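Probable LRR receptor-like serine/threonine-protein kinase At4g26540 (Arabidopsis thaliana, PDB 5HZ0) binds RGF peptide hormones through its extracellular leucine-rich repeats and, as a receptor kinase pairing with SERK co-receptors, relays signals that maintain the root stem cell niche. Local coordinates at residues L352-S363 and N375-L386; G460-K469 and L481-L492. The protein carries 5 engineered substitutions. All blocks are in the same frame, centred on the assembly; numbering follows the deposited sequence.

Contact 1 of 2, residues L352-S363 and N375-L386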
loop_
_atom_site.group_PDB
_atom_site.type_symbol
_atom_site.label_atom_id
_atom_site.label_comp_id
_atom_site.label_asym_id
_atom_site.label_seq_id
_atom_site.Cartn_x
_atom_site.Cartn_y
_atom_site.Cartn_z
ATOM N N LEU A 352 -20.131 -0.061 5.408
ATOM C CA LEU A 352 -18.911 -0.817 5.094
ATOM C C LEU A 352 -18.433 -0.597 3.654
ATOM O O LEU A 352 -19.153 -0.877 2.701
ATOM C CB LEU A 352 -19.141 -2.312 5.311
ATOM C CG LEU A 352 -18.907 -2.787 6.742
ATOM C CD1 LEU A 352 -19.355 -4.228 6.902
ATOM C CD2 LEU A 352 -17.453 -2.588 7.144
ATOM N N GLN A 353 -17.220 -0.071 3.510
ATOM C CA GLN A 353 -16.596 0.067 2.201
ATOM C C GLN A 353 -15.782 -1.145 1.767
ATOM O O GLN A 353 -15.812 -1.551 0.604
ATOM C CB GLN A 353 -15.811 1.370 2.115
ATOM C CG GLN A 353 -16.733 2.569 2.283
ATOM C CD GLN A 353 -16.003 3.869 2.539
ATOM O OE1 GLN A 353 -14.776 3.949 2.434
ATOM N NE2 GLN A 353 -16.755 4.896 2.899
ATOM N N ALA A 354 -15.035 -1.700 2.715
ATOM C CA ALA A 354 -14.099 -2.777 2.429
ATOM C C ALA A 354 -14.133 -3.835 3.510
ATOM O O ALA A 354 -13.921 -3.550 4.694
ATOM C CB ALA A 354 -12.685 -2.222 2.282
ATOM N N ILE A 355 -14.408 -5.062 3.102
ATOM C CA ILE A 355 -14.270 -6.194 4.000
ATOM C C ILE A 355 -13.185 -7.138 3.440
ATOM O O ILE A 355 -13.333 -7.639 2.328
ATOM C CB ILE A 355 -15.597 -6.960 4.115
ATOM C CG1 ILE A 355 -16.704 -6.045 4.628
ATOM C CG2 ILE A 355 -15.445 -8.179 5.017
ATOM C CD1 ILE A 355 -18.090 -6.625 4.443
ATOM N N ASP A 356 -12.089 -7.339 4.174
ATOM C CA ASP A 356 -11.152 -8.405 3.818
ATOM C C ASP A 356 -10.998 -9.390 4.976
ATOM O O ASP A 356 -10.357 -9.096 5.995
ATOM C CB ASP A 356 -9.783 -7.831 3.416
ATOM C CG ASP A 356 -8.852 -8.876 2.753
ATOM O OD1 ASP A 356 -9.094 -10.103 2.888
ATOM O OD2 ASP A 356 -7.869 -8.455 2.090
ATOM N N LEU A 357 -11.618 -10.554 4.793
ATOM C CA LEU A 357 -11.523 -11.712 5.693
ATOM C C LEU A 357 -10.640 -12.895 5.206
ATOM O O LEU A 357 -10.711 -13.996 5.765
ATOM C CB LEU A 357 -12.918 -12.159 6.132
ATOM C CG LEU A 357 -13.724 -11.023 6.772
ATOM C CD1 LEU A 357 -15.134 -11.458 7.131
ATOM C CD2 LEU A 357 -13.001 -10.460 7.996
ATOM N N SER A 358 -9.878 -12.694 4.135
ATOM C CA SER A 358 -9.123 -13.798 3.494
ATOM C C SER A 358 -8.150 -14.485 4.434
ATOM O O SER A 358 -7.756 -13.937 5.459
ATOM C CB SER A 358 -8.299 -13.308 2.292
ATOM O OG SER A 358 -9.069 -12.609 1.324
ATOM N N TYR A 359 -7.786 -15.712 4.083
ATOM C CA TYR A 359 -6.790 -16.479 4.829
ATOM C C TYR A 359 -7.201 -16.689 6.279
ATOM O O TYR A 359 -6.510 -16.286 7.222
ATOM C CB TYR A 359 -5.398 -15.828 4.751
ATOM C CG TYR A 359 -4.820 -15.779 3.358
ATOM C CD1 TYR A 359 -4.299 -16.923 2.755
ATOM C CD2 TYR A 359 -4.772 -14.589 2.655
ATOM C CE1 TYR A 359 -3.772 -16.881 1.470
ATOM C CE2 TYR A 359 -4.253 -14.531 1.388
ATOM C CZ TYR A 359 -3.751 -15.673 0.801
ATOM O OH TYR A 359 -3.236 -15.583 -0.463
ATOM N N ASN A 360 -8.322 -17.377 6.430
ATOM C CA ASN A 360 -8.786 -17.851 7.715
ATOM C C ASN A 360 -9.410 -19.222 7.531
ATOM O O ASN A 360 -9.277 -19.859 6.485
ATOM C CB ASN A 360 -9.824 -16.898 8.317
ATOM C CG ASN A 360 -9.205 -15.640 8.887
ATOM O OD1 ASN A 360 -8.632 -15.673 9.969
ATOM N ND2 ASN A 360 -9.333 -14.522 8.172
ATOM N N SER A 361 -10.052 -19.687 8.587
ATOM C CA SER A 361 -10.837 -20.904 8.579
ATOM C C SER A 361 -12.355 -20.750 8.463
ATOM O O SER A 361 -13.089 -21.670 8.813
ATOM C CB SER A 361 -10.440 -21.799 9.722
ATOM O OG SER A 361 -9.235 -22.416 9.355
ATOM N N LEU A 362 -12.821 -19.566 8.092
ATOM C CA LEU A 362 -14.253 -19.320 7.995
ATOM C C LEU A 362 -14.991 -20.393 7.195
ATOM O O LEU A 362 -14.543 -20.804 6.121
ATOM C CB LEU A 362 -14.503 -17.941 7.390
ATOM C CG LEU A 362 -13.847 -16.821 8.196
ATOM C CD1 LEU A 362 -13.808 -15.514 7.402
ATOM C CD2 LEU A 362 -14.569 -16.672 9.529
ATOM N N SER A 363 -16.107 -20.866 7.746
ATOM C CA SER A 363 -16.919 -21.873 7.076
ATOM C C SER A 363 -18.355 -21.407 6.922
ATOM O O SER A 363 -18.692 -20.300 7.305
ATOM C CB SER A 363 -16.855 -23.230 7.801
ATOM O OG SER A 363 -16.699 -23.079 9.200
ATOM N N ASN A 375 -22.744 0.489 -0.276
ATOM C CA ASN A 375 -21.423 1.110 -0.366
ATOM C C ASN A 375 -20.167 0.209 -0.402
ATOM O O ASN A 375 -19.048 0.711 -0.399
ATOM C CB ASN A 375 -21.296 2.280 0.614
ATOM C CG ASN A 375 -21.633 3.602 -0.035
ATOM O OD1 ASN A 375 -22.347 4.435 0.537
ATOM N ND2 ASN A 375 -21.117 3.806 -1.246
ATOM N N LEU A 376 -20.340 -1.109 -0.416
ATOM C CA LEU A 376 -19.196 -2.010 -0.347
ATOM C C LEU A 376 -18.486 -2.062 -1.709
ATOM O O LEU A 376 -19.067 -2.515 -2.701
ATOM C CB LEU A 376 -19.711 -3.394 0.014
ATOM C CG LEU A 376 -18.728 -4.483 0.445
ATOM C CD1 LEU A 376 -17.985 -4.053 1.699
ATOM C CD2 LEU A 376 -19.462 -5.795 0.688
ATOM N N THR A 377 -17.245 -1.573 -1.766
ATOM C CA THR A 377 -16.411 -1.686 -2.977
ATOM C C THR A 377 -15.595 -2.970 -3.057
ATOM O O THR A 377 -15.375 -3.522 -4.137
ATOM C CB THR A 377 -15.482 -0.470 -3.194
ATOM O OG1 THR A 377 -14.522 -0.404 -2.141
ATOM C CG2 THR A 377 -16.298 0.814 -3.214
ATOM N N LYS A 378 -15.114 -3.416 -1.902
ATOM C CA LYS A 378 -14.189 -4.536 -1.850
ATOM C C LYS A 378 -14.708 -5.627 -0.942
ATOM O O LYS A 378 -14.960 -5.397 0.245
ATOM C CB LYS A 378 -12.828 -4.072 -1.354
ATOM C CG LYS A 378 -12.153 -3.079 -2.263
ATOM C CD LYS A 378 -10.841 -2.656 -1.634
ATOM C CE LYS A 378 -10.085 -1.680 -2.505
ATOM N NZ LYS A 378 -8.948 -1.137 -1.721
ATOM N N LEU A 379 -14.870 -6.815 -1.513
ATOM C CA LEU A 379 -15.223 -7.991 -0.724
ATOM C C LEU A 379 -14.171 -9.074 -0.997
ATOM O O LEU A 379 -14.069 -9.602 -2.118
ATOM C CB LEU A 379 -16.641 -8.465 -1.068
ATOM C CG LEU A 379 -17.212 -9.696 -0.359
ATOM C CD1 LEU A 379 -17.009 -9.576 1.130
ATOM C CD2 LEU A 379 -18.718 -9.933 -0.673
ATOM N N LEU A 380 -13.368 -9.378 0.020
ATOM C CA LEU A 380 -12.297 -10.359 -0.134
ATOM C C LEU A 380 -12.411 -11.414 0.944
ATOM O O LEU A 380 -12.123 -11.171 2.122
ATOM C CB LEU A 380 -10.959 -9.649 -0.024
ATOM C CG LEU A 380 -10.908 -8.378 -0.877
ATOM C CD1 LEU A 380 -9.751 -7.480 -0.476
ATOM C CD2 LEU A 380 -10.844 -8.725 -2.364
ATOM N N LEU A 381 -12.912 -12.565 0.502
ATOM C CA LEU A 381 -13.131 -13.774 1.292
ATOM C C LEU A 381 -12.203 -14.957 0.927
ATOM O O LEU A 381 -12.477 -16.109 1.293
ATOM C CB LEU A 381 -14.611 -14.172 1.258
ATOM C CG LEU A 381 -15.645 -13.133 1.703
ATOM C CD1 LEU A 381 -17.011 -13.778 1.715
ATOM C CD2 LEU A 381 -15.330 -12.534 3.067
ATOM N N LEU A 382 -11.199 -14.687 0.100
ATOM C CA LEU A 382 -10.374 -15.738 -0.477
ATOM C C LEU A 382 -9.646 -16.603 0.552
ATOM O O LEU A 382 -9.382 -16.169 1.670
ATOM C CB LEU A 382 -9.421 -15.191 -1.556
ATOM C CG LEU A 382 -8.248 -14.258 -1.239
ATOM C CD1 LEU A 382 -6.975 -15.021 -0.867
ATOM C CD2 LEU A 382 -7.987 -13.356 -2.418
ATOM N N SER A 383 -9.372 -17.847 0.180
ATOM C CA SER A 383 -8.722 -18.797 1.092
ATOM C C SER A 383 -9.409 -18.975 2.458
ATOM O O SER A 383 -8.941 -18.493 3.481
ATOM C CB SER A 383 -7.238 -18.491 1.281
ATOM O OG SER A 383 -6.712 -19.349 2.277
ATOM N N ASN A 384 -10.531 -19.668 2.448
ATOM C CA ASN A 384 -11.214 -20.044 3.668
ATOM C C ASN A 384 -11.817 -21.410 3.408
ATOM O O ASN A 384 -11.439 -22.075 2.447
ATOM C CB ASN A 384 -12.308 -19.028 4.029
ATOM C CG ASN A 384 -11.760 -17.801 4.733
ATOM O OD1 ASN A 384 -11.442 -17.860 5.905
ATOM N ND2 ASN A 384 -11.653 -16.686 4.014
ATOM N N ASP A 385 -12.692 -21.852 4.301
ATOM C CA ASP A 385 -13.485 -23.067 4.107
ATOM C C ASP A 385 -14.915 -22.843 3.620
ATOM O O ASP A 385 -15.775 -23.677 3.865
ATOM C CB ASP A 385 -13.428 -24.037 5.289
ATOM C CG ASP A 385 -13.764 -25.468 4.872
ATOM O OD1 ASP A 385 -13.447 -25.828 3.716
ATOM O OD2 ASP A 385 -14.356 -26.222 5.675
ATOM N N LEU A 386 -15.204 -21.659 3.099
ATOM C CA LEU A 386 -16.564 -21.293 2.682
ATOM C C LEU A 386 -17.180 -22.192 1.602
ATOM O O LEU A 386 -16.566 -22.465 0.578
ATOM C CB LEU A 386 -16.598 -19.831 2.209
ATOM C CG LEU A 386 -16.154 -18.763 3.202
ATOM C CD1 LEU A 386 -15.956 -17.455 2.474
ATOM C CD2 LEU A 386 -17.210 -18.598 4.272
#
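Ile-355 and Leu-379 sit side by side in parallel strands 354-356 and 378-380, whose axes run 10° apart; the strands belong to successive leucine-rich repeats (predicted repeats 16 and 17). Backbone bonds alternate across them: Ile-355 N gives to Lys-378 O at 2.9 Å, and Leu-380 N to Ile-355 O. At the start of the ladder Gln-353 O takes three donors, Thr-377 N and Lys-378 N in its carbonyl plane and Thr-377 OG1 above it.

The tight side is the aliphatic core. Ile-355 CD1 meets Leu-376 CD1 at 3.8 Å, the two side chains crossing at about a right angle, and Leu-357 CB lies 3.9 Å from Leu-381 CD2. Beyond the strands Asn-384 ND2 reaches Leu-381 O at 2.9 Å, with that oxygen in its amide plane, and bonds Leu-357 O weakly. Solvent lies at the ends, by Gln-353 and Asn-375 and by Ser-361 and Ser-363.

The opposite face meets the bound peptide, with Asp-356 and Leu-380 buried; 356-359 and 378-382 are experimentally established peptide-recognition motifs. Asp-356 CG stands anti to the backbone N (chi1 -168°), which lets OD1 accept from Ser-358 N (3.0 Å, an Asx turn) and Ser-358 OG. The carboxylate packs against Leu-380, OD2 3.3 Å from Leu-380 CD1. OD2 bonds the peptide backbone and Lys-378 NZ a polar peptide side chain; Ser-358 thus probably fixes the carboxylate's rotation for hormone recognition.

Contact 2 of 2, residues G460-K469 and L481-L492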
loop_
_atom_site.group_PDB
_atom_site.type_symbol
_atom_site.label_atom_id
_atom_site.label_comp_id
_atom_site.label_asym_id
_atom_site.label_seq_id
_atom_site.Cartn_x
_atom_site.Cartn_y
_atom_site.Cartn_z
ATOM N N GLY A 460 -20.060 -26.766 -20.415
ATOM C CA GLY A 460 -20.803 -26.273 -21.556
ATOM C C GLY A 460 -19.943 -25.499 -22.527
ATOM O O GLY A 460 -18.729 -25.665 -22.571
ATOM N N SER A 461 -20.586 -24.645 -23.307
ATOM C CA SER A 461 -19.924 -23.965 -24.397
ATOM C C SER A 461 -19.569 -22.541 -24.018
ATOM O O SER A 461 -19.897 -22.081 -22.928
ATOM C CB SER A 461 -20.800 -24.006 -25.647
ATOM O OG SER A 461 -20.322 -23.101 -26.619
ATOM N N LEU A 462 -18.906 -21.849 -24.936
ATOM C CA LEU A 462 -18.302 -20.554 -24.657
ATOM C C LEU A 462 -18.629 -19.593 -25.801
ATOM O O LEU A 462 -18.275 -19.851 -26.947
ATOM C CB LEU A 462 -16.783 -20.732 -24.520
ATOM C CG LEU A 462 -15.942 -19.584 -23.951
ATOM C CD1 LEU A 462 -16.091 -19.491 -22.431
ATOM C CD2 LEU A 462 -14.481 -19.720 -24.353
ATOM N N LEU A 463 -19.315 -18.496 -25.511
ATOM C CA LEU A 463 -19.730 -17.581 -26.580
ATOM C C LEU A 463 -19.154 -16.167 -26.435
ATOM O O LEU A 463 -18.905 -15.693 -25.321
ATOM C CB LEU A 463 -21.262 -17.484 -26.665
ATOM C CG LEU A 463 -22.175 -18.639 -27.087
ATOM C CD1 LEU A 463 -21.429 -19.902 -27.458
ATOM C CD2 LEU A 463 -23.179 -18.922 -25.980
ATOM N N GLY A 464 -18.969 -15.489 -27.568
ATOM C CA GLY A 464 -18.539 -14.104 -27.568
ATOM C C GLY A 464 -19.558 -13.168 -26.934
ATOM O O GLY A 464 -19.186 -12.213 -26.249
ATOM N N THR A 465 -20.845 -13.443 -27.158
ATOM C CA THR A 465 -21.939 -12.646 -26.589
ATOM C C THR A 465 -22.004 -12.774 -25.079
ATOM O O THR A 465 -22.647 -11.974 -24.397
ATOM C CB THR A 465 -23.306 -13.112 -27.117
ATOM O OG1 THR A 465 -23.337 -14.547 -27.154
ATOM C CG2 THR A 465 -23.572 -12.553 -28.507
ATOM N N THR A 466 -21.348 -13.804 -24.567
ATOM C CA THR A 466 -21.415 -14.134 -23.163
ATOM C C THR A 466 -20.456 -13.262 -22.358
ATOM O O THR A 466 -20.570 -13.185 -21.143
ATOM C CB THR A 466 -21.106 -15.634 -22.952
ATOM O OG1 THR A 466 -21.897 -16.409 -23.862
ATOM C CG2 THR A 466 -21.407 -16.073 -21.526
ATOM N N LEU A 467 -19.531 -12.574 -23.027
ATOM C CA LEU A 467 -18.498 -11.832 -22.298
ATOM C C LEU A 467 -18.417 -10.333 -22.623
ATOM O O LEU A 467 -18.574 -9.935 -23.771
ATOM C CB LEU A 467 -17.134 -12.501 -22.502
ATOM C CG LEU A 467 -16.989 -13.902 -21.883
ATOM C CD1 LEU A 467 -15.621 -14.530 -22.178
ATOM C CD2 LEU A 467 -17.267 -13.875 -20.376
ATOM N N PRO A 468 -18.174 -9.496 -21.600
ATOM C CA PRO A 468 -18.068 -8.046 -21.812
ATOM C C PRO A 468 -16.796 -7.643 -22.532
ATOM O O PRO A 468 -15.730 -8.186 -22.251
ATOM C CB PRO A 468 -18.082 -7.469 -20.391
ATOM C CG PRO A 468 -17.757 -8.590 -19.502
ATOM C CD PRO A 468 -18.252 -9.838 -20.172
ATOM N N LYS A 469 -16.902 -6.657 -23.415
ATOM C CA LYS A 469 -15.816 -6.331 -24.337
ATOM C C LYS A 469 -14.720 -5.483 -23.692
ATOM O O LYS A 469 -13.725 -5.133 -24.327
ATOM C CB LYS A 469 -16.382 -5.634 -25.574
ATOM C CG LYS A 469 -17.424 -6.464 -26.322
ATOM C CD LYS A 469 -17.714 -5.850 -27.684
ATOM C CE LYS A 469 -18.915 -6.489 -28.365
ATOM N NZ LYS A 469 -19.078 -5.964 -29.754
ATOM N N LEU A 481 -15.112 -26.992 -19.790
ATOM C CA LEU A 481 -15.638 -26.257 -20.955
ATOM C C LEU A 481 -15.488 -27.010 -22.292
ATOM O O LEU A 481 -14.490 -27.692 -22.526
ATOM C CB LEU A 481 -14.967 -24.878 -21.073
ATOM C CG LEU A 481 -15.193 -23.843 -19.957
ATOM C CD1 LEU A 481 -14.516 -22.521 -20.290
ATOM C CD2 LEU A 481 -16.687 -23.629 -19.672
ATOM N N SER A 482 -16.485 -26.897 -23.169
ATOM C CA SER A 482 -16.456 -27.654 -24.426
ATOM C C SER A 482 -16.968 -26.910 -25.662
ATOM O O SER A 482 -17.232 -25.703 -25.637
ATOM C CB SER A 482 -17.188 -28.998 -24.290
ATOM O OG SER A 482 -18.601 -28.828 -24.345
ATOM N N SER A 483 -17.116 -27.687 -26.728
ATOM C CA SER A 483 -17.300 -27.216 -28.096
ATOM C C SER A 483 -16.181 -26.280 -28.550
ATOM O O SER A 483 -15.048 -26.404 -28.100
ATOM C CB SER A 483 -18.660 -26.543 -28.267
ATOM O OG SER A 483 -18.896 -26.265 -29.636
ATOM N N THR A 484 -16.512 -25.283 -29.363
ATOM C CA THR A 484 -15.472 -24.542 -30.063
ATOM C C THR A 484 -15.234 -23.163 -29.491
ATOM O O THR A 484 -16.148 -22.528 -28.975
ATOM C CB THR A 484 -15.799 -24.388 -31.561
ATOM O OG1 THR A 484 -17.118 -23.850 -31.702
ATOM C CG2 THR A 484 -15.720 -25.731 -32.281
ATOM N N LEU A 485 -13.993 -22.711 -29.574
ATOM C CA LEU A 485 -13.659 -21.338 -29.244
ATOM C C LEU A 485 -14.358 -20.444 -30.268
ATOM O O LEU A 485 -14.056 -20.493 -31.461
ATOM C CB LEU A 485 -12.138 -21.147 -29.259
ATOM C CG LEU A 485 -11.534 -19.764 -28.994
ATOM C CD1 LEU A 485 -11.937 -19.213 -27.643
ATOM C CD2 LEU A 485 -10.026 -19.854 -29.089
ATOM N N PRO A 486 -15.304 -19.620 -29.799
ATOM C CA PRO A 486 -16.199 -18.889 -30.698
ATOM C C PRO A 486 -15.447 -17.846 -31.516
ATOM O O PRO A 486 -14.441 -17.301 -31.050
ATOM C CB PRO A 486 -17.166 -18.207 -29.733
ATOM C CG PRO A 486 -16.355 -17.987 -28.504
ATOM C CD PRO A 486 -15.473 -19.207 -28.395
ATOM N N PRO A 487 -15.921 -17.579 -32.740
ATOM C CA PRO A 487 -15.279 -16.551 -33.558
ATOM C C PRO A 487 -15.340 -15.201 -32.851
ATOM O O PRO A 487 -14.418 -14.388 -32.950
ATOM C CB PRO A 487 -16.111 -16.553 -34.853
ATOM C CG PRO A 487 -17.354 -17.299 -34.539
ATOM C CD PRO A 487 -17.006 -18.266 -33.458
ATOM N N GLY A 488 -16.409 -15.004 -32.085
ATOM C CA GLY A 488 -16.640 -13.755 -31.387
ATOM C C GLY A 488 -15.607 -13.428 -30.329
ATOM O O GLY A 488 -15.652 -12.361 -29.718
ATOM N N ILE A 489 -14.681 -14.349 -30.096
ATOM C CA ILE A 489 -13.545 -14.070 -29.237
ATOM C C ILE A 489 -12.777 -12.883 -29.828
ATOM O O ILE A 489 -12.128 -12.127 -29.109
ATOM C CB ILE A 489 -12.632 -15.322 -29.087
ATOM C CG1 ILE A 489 -11.708 -15.188 -27.867
ATOM C CG2 ILE A 489 -11.853 -15.597 -30.378
ATOM C CD1 ILE A 489 -10.398 -14.493 -28.152
ATOM N N GLY A 490 -12.880 -12.707 -31.143
ATOM C CA GLY A 490 -12.249 -11.583 -31.807
ATOM C C GLY A 490 -12.875 -10.241 -31.461
ATOM O O GLY A 490 -12.401 -9.204 -31.906
ATOM N N LEU A 491 -13.944 -10.252 -30.675
ATOM C CA LEU A 491 -14.587 -9.007 -30.260
ATOM C C LEU A 491 -13.922 -8.359 -29.060
ATOM O O LEU A 491 -14.059 -7.156 -28.858
ATOM C CB LEU A 491 -16.084 -9.207 -29.997
ATOM C CG LEU A 491 -16.827 -9.660 -31.255
ATOM C CD1 LEU A 491 -18.330 -9.849 -31.014
ATOM C CD2 LEU A 491 -16.548 -8.673 -32.386
ATOM N N LEU A 492 -13.173 -9.128 -28.274
ATOM C CA LEU A 492 -12.524 -8.507 -27.131
ATOM C C LEU A 492 -11.150 -8.040 -27.587
ATOM O O LEU A 492 -10.221 -8.825 -27.691
ATOM C CB LEU A 492 -12.394 -9.502 -25.982
ATOM C CG LEU A 492 -13.526 -10.521 -25.819
ATOM C CD1 LEU A 492 -13.084 -11.669 -24.921
ATOM C CD2 LEU A 492 -14.781 -9.884 -25.260
#
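The convex-side turns of two successive leucine-rich repeats stack here, residues 460-469 lying against 481-492 and beginning at the ends of the short strands 459-460 and 480-481. A single hydrogen bond joins the backbones, Ser-482 N to Gly-460 O at 2.6 Å, nearly straight at 165° and with the donor tilted 23° from the carbonyl plane. Next to it Ser-461 CA approaches Ser-482 O at 3.4 Å, a CA-H...O contact.

Leu-462 carries the apolar packing. Its CG stands anti to the backbone N (chi1 -168°), and the two methyls divide the work: CD1 meets Leu-481 CD1 at 4.0 Å, the side chains crossing obliquely, while CD2 comes within 4.2 Å of Leu-485 CD1, the two leucines side by side and pointing the same way. Pro-486 packs its ring on the backbone of the first turn, with CG 3.1 Å from Leu-462 O.

The sequence from Leu-481 to Pro-486, Leu-Ser-Ser-Thr-Leu-Pro, is a variant of the LSGxIP pattern of plant-specific leucine-rich repeats, with Ser-483 in place of Gly and Leu-485 in place of Ile; a 3-10 segment, 487-491, then follows. Its Gly-488 comes close to Gly-464, their CA atoms 4.3 Å apart; the absence of side chains is consistent with this approach, though Gly-464 is poorly ordered.

At the far end Leu-492 brings CD2 to 3.6 Å from Pro-468 O, near Lys-469 CA, where one repeat passes into the next; Leu-467 and Leu-492 both also touch Ile-474 of strand 473-475. The extended Lys-469 side chain runs past Leu-491, its NZ 4.2 Å from Leu-491 CD1, both residues being exposed to solvent.

Contact 1 and contact 2 follow one another along the chain, the first closing before the second opens. Their centres lie about 30 Å apart and their nearest atoms about 16 Å, without touching. Both join neighbouring turns of the same extracellular leucine-rich-repeat solenoid, and in both the segments are 12 residues apart at their closest ends. They sample different sides of it: contact 1 includes strands 354-356 and 378-380 of the peptide-binding face, whereas contact 2 lies in loops leading toward strands 473-475 and 497-499. Contact 1 is thus tied to hormone recognition, while contact 2 is repeat-to-repeat packing further toward the C-terminal end.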